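Local coordinates for lectin-like protein (Entamoeba histolytica HM-1:IMSS-A, PDB 5ZBT), which is of unknown function but, as the legume lectin-like domain of an ERGIC-53-like membrane protein, may bind D-mannose, at residues 56-61 with 67-72; 82-87 with 208-213; 26-31 with 75-80; 98-103 with 169-174; 138-143 with 199-204. All blocks are in the same frame, centred on the assembly; numbering follows the deposited sequence.

Contact 1. Residues 56-61 with 67-72; sequences VQITPN and SIMNGK
In the beta-sandwich of the legume-like lectin fold, Val56 and Ile58 of strand 56-59 touch Ser67 and Met69 of strand 66-71. The two strands belong to different sheets, each standing second in the order across its own. The link is one polar bond beside a patch of apolar packing. Met69 meets both Val56 and Ile58. Its chain is extended and its CG lies anti to the backbone N (chi1 -155°), which carries the sulfur across the gap between the sheets. Val56 reaches toward it tip to tip, with CG1 4.0 Å from Met69 SD. Ile58 comes in at about a right angle to the methionine, and its CD1 is 4.1 Å from Met69 SD. Both methyls approach the sulfur from the same side. The chain turns a corner at Ile58, where the CG2 branch lies 4.0 Å from Ser67 CB. All of these residues are buried. Ile58 also packs on Ala212 and Val224, one from each sheet. Thr59 CG2 merely skirts Ser67 OG, at 4.2 Å, while the threonine hydroxyl is engaged by Asn214 and by the backbone of Tyr222. The polar bond is donated by Ser67. Its OG meets Ile58 O at a short 2.5 Å, with a C=O...donor angle of 156° and the donor tilted 24° from the carbonyl plane.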
# COMPACT_ATOMS: atom_id res chain seq x y z
N VAL A 56 -12.83 2.82 -1.64
CA VAL A 56 -12.51 3.31 -0.30
C VAL A 56 -11.65 4.56 -0.47
O VAL A 56 -10.57 4.51 -1.07
CB VAL A 56 -11.80 2.24 0.53
CG1 VAL A 56 -11.51 2.75 1.96
CG2 VAL A 56 -12.62 0.94 0.57
N GLN A 57 -12.14 5.69 0.03
CA GLN A 57 -11.35 6.91 0.05
C GLN A 57 -10.34 6.82 1.17
O GLN A 57 -10.71 6.56 2.32
CB GLN A 57 -12.23 8.14 0.24
CG GLN A 57 -11.45 9.43 0.44
CD GLN A 57 -12.35 10.60 0.89
OE1 GLN A 57 -13.12 11.14 0.09
NE2 GLN A 57 -12.28 10.97 2.17
N ILE A 58 -9.06 6.98 0.84
CA ILE A 58 -8.01 7.09 1.85
C ILE A 58 -7.80 8.54 2.26
O ILE A 58 -7.87 8.86 3.45
CB ILE A 58 -6.71 6.43 1.33
CG1 ILE A 58 -7.02 5.06 0.72
CG2 ILE A 58 -5.69 6.22 2.48
CD1 ILE A 58 -7.53 4.07 1.77
N THR A 59 -7.57 9.45 1.30
CA THR A 59 -7.59 10.89 1.54
C THR A 59 -8.54 11.59 0.58
O THR A 59 -8.60 11.25 -0.61
CB THR A 59 -6.20 11.55 1.38
OG1 THR A 59 -5.67 11.31 0.06
CG2 THR A 59 -5.22 11.10 2.44
N PRO A 60 -9.27 12.60 1.06
CA PRO A 60 -9.94 13.54 0.15
C PRO A 60 -8.97 14.65 -0.25
O PRO A 60 -7.83 14.70 0.24
CB PRO A 60 -11.09 14.09 1.01
CG PRO A 60 -10.48 14.15 2.37
CD PRO A 60 -9.55 12.93 2.47
N ASN A 61 -9.43 15.53 -1.14
CA ASN A 61 -8.67 16.75 -1.45
C ASN A 61 -8.32 17.51 -0.18
O ASN A 61 -9.07 17.52 0.80
CB ASN A 61 -9.48 17.66 -2.38
CG ASN A 61 -9.58 17.11 -3.80
OD1 ASN A 61 -8.66 16.45 -4.30
ND2 ASN A 61 -10.69 17.40 -4.45
N SER A 67 -4.07 9.45 6.17
CA SER A 67 -4.93 8.43 6.77
C SER A 67 -4.16 7.13 6.89
O SER A 67 -3.22 6.88 6.14
CB SER A 67 -6.17 8.17 5.92
OG SER A 67 -6.96 9.34 5.78
N ILE A 68 -4.56 6.31 7.86
CA ILE A 68 -4.06 4.95 7.98
C ILE A 68 -5.24 4.00 8.13
O ILE A 68 -6.17 4.26 8.91
CB ILE A 68 -3.05 4.79 9.14
CG1 ILE A 68 -3.68 5.15 10.49
CG2 ILE A 68 -1.82 5.66 8.91
CD1 ILE A 68 -2.66 5.22 11.62
N MET A 69 -5.23 2.93 7.36
CA MET A 69 -6.22 1.87 7.43
C MET A 69 -5.47 0.64 7.92
O MET A 69 -4.57 0.16 7.24
CB MET A 69 -6.83 1.66 6.04
CG MET A 69 -8.20 1.06 5.99
SD MET A 69 -8.66 1.03 4.25
CE MET A 69 -9.81 -0.31 4.25
N ASN A 70 -5.82 0.17 9.12
CA ASN A 70 -5.08 -0.88 9.83
C ASN A 70 -5.86 -2.18 9.84
O ASN A 70 -6.98 -2.22 10.35
CB ASN A 70 -4.81 -0.47 11.28
CG ASN A 70 -3.62 0.41 11.41
OD1 ASN A 70 -2.74 0.41 10.55
ND2 ASN A 70 -3.57 1.19 12.50
N GLY A 71 -5.25 -3.24 9.31
CA GLY A 71 -5.81 -4.57 9.44
C GLY A 71 -6.02 -4.92 10.91
O GLY A 71 -5.15 -4.68 11.74
N LYS A 72 -7.19 -5.44 11.25
CA LYS A 72 -7.43 -5.81 12.64
C LYS A 72 -6.70 -7.08 13.04
O LYS A 72 -6.24 -7.20 14.18
CB LYS A 72 -8.93 -5.96 12.89
CG LYS A 72 -9.70 -4.67 12.77
CD LYS A 72 -10.94 -4.69 13.61
CE LYS A 72 -12.18 -4.53 12.77
NZ LYS A 72 -12.77 -3.20 13.00

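Contact 2. Residues 82-87 with 208-213; sequences LQLKLN and LGISAT
Leu82 and Leu84 lie over Leu208 and Ile210 on two strands that run in the same general direction, with the CA atoms of Leu82 and Leu208 10.2 Å apart and those of Leu84 and Ile210 9.7 Å apart. That spacing is too wide for backbone pairing, and no hydrogen bond crosses. Side chains fill the gap instead. Each of the four has its CB directed at the opposite strand, and each touches through a CD1 methyl. Leu82 and Leu208 lie side by side, running opposite ways, and Leu82 CD1 stops 4.1 Å from Leu208 CD1. The closer pair is Leu84 and Ile210, whose chains cross at a slant. Here Leu84 CD1 is 3.8 Å from Ile210 CD1. In Leu84 the CG lies anti to the backbone N (chi1 -174°), whereas in Ile210 it is CG2 that takes that place, and CG1 sits beside the N and carries CD1 to the leucine. Val100 packs against both Leu84 and Leu208. Leu28, from a loop, packs against both Leu82 and Leu208. All four residues are buried near the centre of the chain. This is face-to-face packing of two antiparallel sheets, the hydrophobic interior of a legume-lectin-type beta-sandwich.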
# COMPACT_ATOMS: atom_id res chain seq x y z
N LEU A 82 -0.86 -10.11 -3.18
CA LEU A 82 -1.83 -9.05 -2.92
C LEU A 82 -1.93 -8.16 -4.14
O LEU A 82 -0.90 -7.81 -4.76
CB LEU A 82 -1.44 -8.24 -1.68
CG LEU A 82 -1.06 -9.03 -0.43
CD1 LEU A 82 -0.32 -8.17 0.58
CD2 LEU A 82 -2.30 -9.64 0.20
N GLN A 83 -3.16 -7.79 -4.50
CA GLN A 83 -3.47 -6.90 -5.62
C GLN A 83 -4.28 -5.72 -5.11
O GLN A 83 -5.41 -5.89 -4.66
CB GLN A 83 -4.24 -7.64 -6.71
CG GLN A 83 -3.45 -8.70 -7.45
CD GLN A 83 -4.33 -9.55 -8.32
OE1 GLN A 83 -5.43 -9.15 -8.66
NE2 GLN A 83 -3.87 -10.75 -8.66
N LEU A 84 -3.70 -4.54 -5.17
CA LEU A 84 -4.35 -3.33 -4.69
C LEU A 84 -4.66 -2.45 -5.89
O LEU A 84 -3.75 -1.90 -6.52
CB LEU A 84 -3.46 -2.59 -3.69
CG LEU A 84 -4.13 -1.39 -3.03
CD1 LEU A 84 -5.17 -1.87 -2.03
CD2 LEU A 84 -3.11 -0.54 -2.36
N LYS A 85 -5.94 -2.33 -6.23
CA LYS A 85 -6.34 -1.56 -7.39
C LYS A 85 -6.58 -0.10 -6.98
O LYS A 85 -7.34 0.18 -6.06
CB LYS A 85 -7.58 -2.17 -8.02
CG LYS A 85 -7.95 -1.57 -9.37
CD LYS A 85 -9.03 -2.38 -10.06
CE LYS A 85 -9.53 -1.63 -11.27
NZ LYS A 85 -10.29 -2.51 -12.19
N LEU A 86 -5.93 0.81 -7.69
CA LEU A 86 -5.84 2.22 -7.36
C LEU A 86 -6.89 3.04 -8.10
O LEU A 86 -7.22 2.77 -9.26
CB LEU A 86 -4.46 2.77 -7.73
CG LEU A 86 -3.27 2.66 -6.78
CD1 LEU A 86 -3.30 1.38 -6.01
CD2 LEU A 86 -2.01 2.74 -7.59
N ASN A 87 -7.39 4.08 -7.42
CA ASN A 87 -8.26 5.10 -8.03
C ASN A 87 -7.81 6.45 -7.46
O ASN A 87 -8.32 6.90 -6.42
CB ASN A 87 -9.73 4.80 -7.72
CG ASN A 87 -10.70 5.72 -8.46
OD1 ASN A 87 -10.30 6.61 -9.20
ND2 ASN A 87 -11.99 5.50 -8.24
N LEU A 208 -1.74 -6.03 7.82
CA LEU A 208 -1.73 -5.34 6.55
C LEU A 208 -2.29 -3.94 6.74
O LEU A 208 -3.42 -3.77 7.21
CB LEU A 208 -2.54 -6.11 5.50
CG LEU A 208 -2.50 -5.45 4.12
CD1 LEU A 208 -1.06 -5.47 3.58
CD2 LEU A 208 -3.43 -6.14 3.17
N GLY A 209 -1.50 -2.93 6.37
CA GLY A 209 -1.94 -1.55 6.45
C GLY A 209 -1.92 -0.86 5.10
O GLY A 209 -1.17 -1.24 4.19
N ILE A 210 -2.78 0.14 4.96
CA ILE A 210 -2.76 1.05 3.82
C ILE A 210 -2.77 2.46 4.36
O ILE A 210 -3.45 2.75 5.36
CB ILE A 210 -3.96 0.81 2.87
CG1 ILE A 210 -3.98 -0.63 2.37
CG2 ILE A 210 -3.94 1.78 1.66
CD1 ILE A 210 -5.27 -1.04 1.71
N SER A 211 -1.99 3.34 3.74
CA SER A 211 -1.88 4.73 4.18
C SER A 211 -1.63 5.63 2.98
O SER A 211 -1.23 5.17 1.90
CB SER A 211 -0.75 4.91 5.19
OG SER A 211 0.49 4.84 4.53
N ALA A 212 -1.83 6.93 3.19
CA ALA A 212 -1.53 7.88 2.13
C ALA A 212 -1.44 9.27 2.72
O ALA A 212 -2.04 9.57 3.75
CB ALA A 212 -2.58 7.85 1.01
N THR A 213 -0.68 10.12 2.05
CA THR A 213 -0.63 11.54 2.37
C THR A 213 -0.78 12.32 1.07
O THR A 213 -0.30 11.88 0.02
CB THR A 213 0.68 11.91 3.08
OG1 THR A 213 0.67 13.29 3.41
CG2 THR A 213 1.89 11.62 2.19

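Contact 3. Residues 26-31 with 75-80; sequences DVLSFR and VDLPSF
Val27 and Leu28 meet Val75 and Leu77 in a purely apolar contact between two loops. The closest approach is Val27 CG2 to Val75 CG1, 3.5 Å, where the two valines pass alongside one another with their ends pointing opposite ways. Val75 CG1 serves a second neighbour as well, since Leu28 CD2 ends 3.9 Å from it. Leu28 is forked between two partners. Its other methyl, Leu28 CD1, is 3.9 Å from Leu77 CD1. The leucine CG lies beside the backbone N, anti to the carbonyl carbon (chi1 -55°), and from there its two methyls end one against Val75 and one against Leu77, both tip to tip. Leu77 CD1 in turn sits above one face of the Phe80 ring, offset toward the rim.

No polar bond crosses between the loops; those of Asp26 described here stay within residues 26-31 and shape that loop. Asp26 OD1 accepts from two backbone amides on the same face of its carboxylate plane. Leu28 N, at 2.9 Å from Asp26 OD1, comes nearly along the C-O axis, while Ser29 N comes from above the plane. The other oxygen uses its syn lone pair for Ser29 OG, which lies 2.7 Å from Asp26 OD2.

Asp26 OD2 also takes a salt bridge: Arg31 NH1 is 3.0 Å away. These bonds fix the rotation of the carboxylate and probably favour its charged form.

Ser29 OG is also bonded to Tyr229 N, which ties the loop to strand 220-231. The arrangement is an Asx turn at Asp26, next to which Leu28 packs on the loop that leads into strand 80-90 of the lectin beta-sandwich.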
# COMPACT_ATOMS: atom_id res chain seq x y z
N ASP A 26 -10.63 -15.40 4.87
CA ASP A 26 -9.91 -14.27 4.27
C ASP A 26 -10.20 -13.01 5.08
O ASP A 26 -11.31 -12.48 5.04
CB ASP A 26 -10.33 -14.12 2.81
CG ASP A 26 -9.59 -13.02 2.07
OD1 ASP A 26 -8.89 -12.20 2.71
OD2 ASP A 26 -9.71 -12.98 0.83
N VAL A 27 -9.19 -12.50 5.79
CA VAL A 27 -9.37 -11.32 6.63
C VAL A 27 -8.65 -10.11 6.04
O VAL A 27 -8.34 -9.17 6.77
CB VAL A 27 -8.91 -11.58 8.07
CG1 VAL A 27 -9.71 -12.72 8.70
CG2 VAL A 27 -7.42 -11.86 8.09
N LEU A 28 -8.38 -10.13 4.73
CA LEU A 28 -7.69 -9.04 4.06
C LEU A 28 -8.48 -8.43 2.91
O LEU A 28 -8.44 -7.22 2.72
CB LEU A 28 -6.33 -9.54 3.51
CG LEU A 28 -5.36 -10.20 4.49
CD1 LEU A 28 -4.05 -10.62 3.80
CD2 LEU A 28 -5.08 -9.28 5.67
N SER A 29 -9.17 -9.25 2.14
CA SER A 29 -9.71 -8.81 0.86
C SER A 29 -10.93 -7.93 1.04
O SER A 29 -11.74 -8.15 1.94
CB SER A 29 -10.09 -10.01 -0.01
OG SER A 29 -8.94 -10.74 -0.36
N PHE A 30 -11.05 -6.93 0.17
CA PHE A 30 -12.35 -6.36 -0.16
C PHE A 30 -12.40 -6.18 -1.67
O PHE A 30 -11.54 -5.51 -2.26
CB PHE A 30 -12.64 -5.04 0.57
CG PHE A 30 -11.52 -4.04 0.54
CD1 PHE A 30 -10.52 -4.06 1.51
CD2 PHE A 30 -11.53 -3.01 -0.39
CE1 PHE A 30 -9.51 -3.11 1.51
CE2 PHE A 30 -10.53 -2.04 -0.39
CZ PHE A 30 -9.52 -2.10 0.55
N ARG A 31 -13.39 -6.80 -2.29
CA ARG A 31 -13.52 -6.88 -3.73
C ARG A 31 -14.69 -6.02 -4.20
O ARG A 31 -15.50 -5.54 -3.40
CB ARG A 31 -13.71 -8.34 -4.15
CG ARG A 31 -12.55 -9.24 -3.71
CD ARG A 31 -12.79 -10.71 -4.03
NE ARG A 31 -12.15 -11.57 -3.04
CZ ARG A 31 -12.70 -11.90 -1.87
NH1 ARG A 31 -12.05 -12.68 -1.02
NH2 ARG A 31 -13.92 -11.46 -1.56
N VAL A 75 -1.90 -11.82 10.27
CA VAL A 75 -2.00 -13.00 9.41
C VAL A 75 -0.67 -13.74 9.36
O VAL A 75 0.41 -13.14 9.44
CB VAL A 75 -2.47 -12.64 7.98
CG1 VAL A 75 -3.90 -12.14 8.01
CG2 VAL A 75 -1.55 -11.59 7.34
N ASP A 76 -0.76 -15.06 9.20
CA ASP A 76 0.40 -15.94 9.02
C ASP A 76 0.21 -16.62 7.66
O ASP A 76 -0.44 -17.66 7.58
CB ASP A 76 0.49 -16.97 10.15
CG ASP A 76 1.82 -17.70 10.17
OD1 ASP A 76 2.60 -17.57 9.20
OD2 ASP A 76 2.09 -18.39 11.18
N LEU A 77 0.79 -16.03 6.60
CA LEU A 77 0.31 -16.50 5.31
C LEU A 77 1.29 -17.46 4.66
O LEU A 77 2.50 -17.38 4.89
CB LEU A 77 0.08 -15.31 4.36
CG LEU A 77 -1.03 -14.34 4.75
CD1 LEU A 77 -1.15 -13.28 3.70
CD2 LEU A 77 -2.34 -15.08 4.93
N PRO A 78 0.79 -18.37 3.83
CA PRO A 78 1.68 -19.07 2.89
C PRO A 78 2.05 -18.14 1.76
O PRO A 78 1.70 -16.95 1.81
CB PRO A 78 0.82 -20.23 2.39
CG PRO A 78 -0.56 -19.64 2.40
CD PRO A 78 -0.63 -18.71 3.60
N SER A 79 2.72 -18.64 0.73
CA SER A 79 3.04 -17.81 -0.42
C SER A 79 1.78 -17.12 -0.90
O SER A 79 0.72 -17.75 -1.02
CB SER A 79 3.67 -18.64 -1.53
OG SER A 79 4.90 -19.16 -1.07
N PHE A 80 1.87 -15.82 -1.11
CA PHE A 80 0.67 -15.05 -1.35
C PHE A 80 0.94 -14.00 -2.41
O PHE A 80 2.08 -13.67 -2.73
CB PHE A 80 0.15 -14.37 -0.07
CG PHE A 80 1.11 -13.39 0.52
CD1 PHE A 80 1.10 -12.06 0.11
CD2 PHE A 80 2.01 -13.78 1.51
CE1 PHE A 80 1.97 -11.14 0.65
CE2 PHE A 80 2.88 -12.87 2.07
CZ PHE A 80 2.86 -11.54 1.64

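Contact 4. Residues 98-103 with 169-174; sequences MGVWLT and AVLRIK
Ile173 and Val100 lose the most surface here, with Leu171 next. Val100 stands on strand 97-103 and meets both of the others, one with each of its methyls. Its CG1 lies anti to the backbone N (chi1 -177°) and CG2 lies beside that N; this rotation sets one methyl against each of two successive inward residues of strand 170-176. CG2 goes to the leucine: Val100 CG2 is 3.7 Å from Leu171 CD2, and the two side chains overlap flank to flank, each heading for the other's strand. CG1 goes to the isoleucine, which reaches in at a slant. Ile173 CD1 lies 3.9 Å from Val100 CG1 and 4.2 Å from Val100 CB, so it rests against the shoulder of the valine as well as its methyl. The CA atoms of Val100 and Ile173 are 9.3 Å apart. This is sheet-on-sheet packing in the legume-lectin-type beta-sandwich, where strand 97-103 lies in one antiparallel sheet and strand 170-176 in the other. No hydrogen bond passes between them. Ile184 of strand 181-188 lies against both Leu171 and Ile173. Trp101, beside Val100, points the other way and bonds through NE1 to Ser211 OG. Arg172 likewise faces away from the interior and forms a salt bridge with Glu81.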
# COMPACT_ATOMS: atom_id res chain seq x y z
N MET A 98 1.34 6.95 -1.35
CA MET A 98 0.57 5.87 -0.74
C MET A 98 1.54 4.83 -0.21
O MET A 98 2.58 4.58 -0.80
CB MET A 98 -0.31 5.17 -1.78
CG MET A 98 -1.77 5.48 -1.75
SD MET A 98 -2.50 4.40 -3.01
CE MET A 98 -2.45 2.85 -2.10
N GLY A 99 1.16 4.18 0.88
CA GLY A 99 1.94 3.07 1.41
C GLY A 99 1.09 1.85 1.65
O GLY A 99 -0.05 1.95 2.11
N VAL A 100 1.65 0.68 1.34
CA VAL A 100 1.11 -0.59 1.79
C VAL A 100 2.12 -1.20 2.75
O VAL A 100 3.33 -1.20 2.49
CB VAL A 100 0.81 -1.53 0.61
CG1 VAL A 100 0.16 -2.85 1.14
CG2 VAL A 100 -0.10 -0.83 -0.37
N TRP A 101 1.63 -1.70 3.87
CA TRP A 101 2.50 -1.97 5.00
C TRP A 101 2.30 -3.40 5.48
O TRP A 101 1.17 -3.88 5.58
CB TRP A 101 2.20 -1.00 6.15
CG TRP A 101 2.38 0.48 5.83
CD1 TRP A 101 1.51 1.30 5.14
CD2 TRP A 101 3.48 1.31 6.24
NE1 TRP A 101 2.01 2.58 5.10
CE2 TRP A 101 3.22 2.61 5.76
CE3 TRP A 101 4.66 1.07 6.97
CZ2 TRP A 101 4.10 3.68 5.99
CZ3 TRP A 101 5.53 2.14 7.20
CH2 TRP A 101 5.24 3.42 6.70
N LEU A 102 3.41 -4.08 5.78
CA LEU A 102 3.38 -5.42 6.37
C LEU A 102 4.23 -5.34 7.62
O LEU A 102 5.47 -5.35 7.54
CB LEU A 102 3.89 -6.48 5.39
CG LEU A 102 3.02 -6.72 4.12
CD1 LEU A 102 3.17 -5.61 3.06
CD2 LEU A 102 3.33 -8.07 3.48
N THR A 103 3.59 -5.20 8.78
CA THR A 103 4.30 -4.83 10.00
C THR A 103 3.95 -5.73 11.16
O THR A 103 2.89 -6.36 11.21
CB THR A 103 4.04 -3.37 10.41
OG1 THR A 103 2.62 -3.12 10.48
CG2 THR A 103 4.71 -2.42 9.42
N ALA A 169 -4.71 1.46 -11.97
CA ALA A 169 -3.51 0.64 -11.86
C ALA A 169 -3.65 -0.32 -10.68
O ALA A 169 -4.40 -0.07 -9.73
CB ALA A 169 -2.28 1.53 -11.70
N VAL A 170 -2.92 -1.43 -10.76
CA VAL A 170 -2.96 -2.48 -9.76
C VAL A 170 -1.54 -2.69 -9.26
O VAL A 170 -0.65 -3.07 -10.03
CB VAL A 170 -3.53 -3.78 -10.33
CG1 VAL A 170 -3.59 -4.86 -9.26
CG2 VAL A 170 -4.91 -3.50 -10.92
N LEU A 171 -1.31 -2.39 -7.98
CA LEU A 171 -0.04 -2.69 -7.33
C LEU A 171 -0.02 -4.17 -6.95
O LEU A 171 -0.94 -4.65 -6.28
CB LEU A 171 0.16 -1.80 -6.11
CG LEU A 171 1.29 -2.16 -5.15
CD1 LEU A 171 2.66 -1.90 -5.80
CD2 LEU A 171 1.17 -1.41 -3.81
N ARG A 172 1.02 -4.89 -7.38
CA ARG A 172 1.09 -6.33 -7.16
C ARG A 172 2.24 -6.66 -6.21
O ARG A 172 3.40 -6.35 -6.51
CB ARG A 172 1.24 -7.09 -8.49
CG ARG A 172 1.13 -8.61 -8.36
CD ARG A 172 1.40 -9.37 -9.68
NE ARG A 172 0.91 -8.66 -10.86
CZ ARG A 172 -0.37 -8.57 -11.20
NH1 ARG A 172 -1.31 -9.18 -10.49
NH2 ARG A 172 -0.71 -7.86 -12.27
N ILE A 173 1.92 -7.29 -5.09
CA ILE A 173 2.88 -7.66 -4.05
C ILE A 173 2.88 -9.18 -3.94
O ILE A 173 1.88 -9.77 -3.50
CB ILE A 173 2.54 -6.99 -2.71
CG1 ILE A 173 2.65 -5.47 -2.82
CG2 ILE A 173 3.42 -7.53 -1.58
CD1 ILE A 173 1.76 -4.75 -1.84
N LYS A 174 3.98 -9.82 -4.32
CA LYS A 174 4.10 -11.27 -4.34
C LYS A 174 5.22 -11.70 -3.42
O LYS A 174 6.34 -11.18 -3.51
CB LYS A 174 4.39 -11.80 -5.75
CG LYS A 174 3.28 -11.67 -6.76
CD LYS A 174 3.56 -12.59 -7.98
CE LYS A 174 4.74 -12.08 -8.83
NZ LYS A 174 5.09 -12.96 -10.00

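Contact 5. Residues 138-143 with 199-204; sequences VLKNDG and EDIDIP
Lys140 reaches from strand 135-142 toward Ile201 and Asp202 in the loop between strands 191-198 and 207-213. Its CG is anti to the backbone N (chi1 -177°), and the chain stays extended as far as CE. CB is still 5.0 Å from Ile201 CD1, and CG comes no nearer. The touch begins at CD. Lys140 CD lies 4.0 Å from Ile201 CG1 and 4.1 Å from Ile201 CD1, as the two side chains pass flank against flank, coming from opposite sides. CE moves on to the backbone and sits 3.7 Å from Asp202 O. At chi4, -74°, the chain bends. NZ is thereby led to a partner outside this contact and forms a salt bridge with Glu152. The carboxylate of Asp202 has a lysine of its own, Lys180. Ile201 is also covered by Ile122, Met153 and Leu182, and its carbonyl accepts from the hydroxyl of Tyr175. The lysine therefore works here as a hydrocarbon chain: its methylenes lie along a buried isoleucine at the border of the sandwich. Contact with the loop is by van der Waals packing of methylenes, while the charge pairs with Glu152.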
# COMPACT_ATOMS: atom_id res chain seq x y z
N VAL A 138 10.62 0.19 -1.66
CA VAL A 138 10.42 -0.75 -0.57
C VAL A 138 11.43 -0.41 0.51
O VAL A 138 12.62 -0.22 0.21
CB VAL A 138 10.56 -2.21 -1.02
CG1 VAL A 138 10.44 -3.12 0.17
CG2 VAL A 138 9.49 -2.56 -2.07
N LEU A 139 10.95 -0.32 1.74
CA LEU A 139 11.75 0.10 2.88
C LEU A 139 11.52 -0.91 4.00
O LEU A 139 10.45 -0.89 4.62
CB LEU A 139 11.35 1.50 3.33
CG LEU A 139 12.41 2.30 4.08
CD1 LEU A 139 13.69 2.19 3.33
CD2 LEU A 139 12.00 3.74 4.14
N LYS A 140 12.49 -1.78 4.24
CA LYS A 140 12.41 -2.71 5.37
C LYS A 140 13.08 -2.07 6.58
O LYS A 140 14.20 -1.56 6.48
CB LYS A 140 13.08 -4.04 5.05
CG LYS A 140 12.97 -5.07 6.17
CD LYS A 140 13.26 -6.46 5.66
CE LYS A 140 12.80 -7.53 6.66
NZ LYS A 140 13.69 -7.60 7.86
N ASN A 141 12.37 -2.09 7.70
CA ASN A 141 12.80 -1.46 8.94
C ASN A 141 12.83 -2.49 10.05
O ASN A 141 11.98 -3.38 10.12
CB ASN A 141 11.84 -0.30 9.30
CG ASN A 141 12.37 0.58 10.44
OD1 ASN A 141 13.43 0.30 11.03
ND2 ASN A 141 11.64 1.66 10.73
N ASP A 142 13.83 -2.38 10.92
CA ASP A 142 14.01 -3.26 12.07
C ASP A 142 13.73 -2.54 13.38
O ASP A 142 14.40 -2.75 14.39
CB ASP A 142 15.43 -3.84 12.05
CG ASP A 142 15.61 -4.99 13.05
OD1 ASP A 142 14.60 -5.67 13.37
OD2 ASP A 142 16.76 -5.20 13.52
N GLY A 143 12.74 -1.65 13.39
CA GLY A 143 12.42 -0.90 14.60
C GLY A 143 13.28 0.32 14.89
O GLY A 143 13.38 0.73 16.05
N GLU A 199 15.63 -10.64 -2.81
CA GLU A 199 15.94 -11.99 -2.38
C GLU A 199 16.23 -12.02 -0.88
O GLU A 199 16.53 -11.00 -0.25
CB GLU A 199 17.12 -12.55 -3.16
CG GLU A 199 17.06 -12.24 -4.63
CD GLU A 199 16.26 -13.26 -5.41
OE1 GLU A 199 15.82 -14.27 -4.81
OE2 GLU A 199 16.06 -13.04 -6.63
N ASP A 200 16.10 -13.22 -0.30
CA ASP A 200 16.46 -13.48 1.09
C ASP A 200 15.86 -12.44 2.05
O ASP A 200 16.52 -11.90 2.94
CB ASP A 200 17.98 -13.57 1.25
CG ASP A 200 18.39 -14.15 2.59
OD1 ASP A 200 17.91 -15.25 2.94
OD2 ASP A 200 19.19 -13.49 3.30
N ILE A 201 14.57 -12.16 1.88
CA ILE A 201 13.84 -11.23 2.73
C ILE A 201 12.77 -12.03 3.47
O ILE A 201 12.06 -12.84 2.86
CB ILE A 201 13.23 -10.07 1.92
CG1 ILE A 201 12.41 -9.14 2.81
CG2 ILE A 201 12.39 -10.58 0.75
CD1 ILE A 201 11.95 -7.89 2.05
N ASP A 202 12.68 -11.82 4.77
CA ASP A 202 11.78 -12.55 5.64
C ASP A 202 10.55 -11.71 5.92
O ASP A 202 10.65 -10.50 6.11
CB ASP A 202 12.48 -12.90 6.94
CG ASP A 202 12.86 -14.35 7.02
OD1 ASP A 202 13.58 -14.71 7.98
OD2 ASP A 202 12.43 -15.13 6.15
N ILE A 203 9.39 -12.36 5.93
CA ILE A 203 8.14 -11.71 6.33
C ILE A 203 7.49 -12.52 7.44
O ILE A 203 6.82 -13.53 7.17
CB ILE A 203 7.18 -11.53 5.14
CG1 ILE A 203 7.87 -10.78 4.00
CG2 ILE A 203 5.93 -10.79 5.58
CD1 ILE A 203 7.01 -10.56 2.80
N PRO A 204 7.66 -12.12 8.69
CA PRO A 204 6.95 -12.79 9.79
C PRO A 204 5.47 -12.49 9.73
O PRO A 204 5.04 -11.66 8.92
CB PRO A 204 7.60 -12.18 11.05
CG PRO A 204 8.80 -11.41 10.57
CD PRO A 204 8.48 -11.00 9.17

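Contacts 2 and 4 form the middle of the sandwich, with centres about 6 Å apart. They join neighbouring strands of both sheets and touch, for example at Leu84 CD2 and Met98 CE, 3.5 Å apart. Contact 1 lies about 8 Å from contact 2, centre to centre, and joins it through neighbouring strands 66-71 and 207-213: Met69 N is 2.7 Å from Ile210 O, a probable hydrogen bond. Contact 3 lies about 14 Å from contact 2 by centres. It meets contacts 2 and 4 through Leu28 and Phe80, and contact 1 through Phe30. Contact 5 is more remote. Its centre is about 23 Å from that of contact 1, on the opposite side of the chain's centre. No ligand site is assigned among the five.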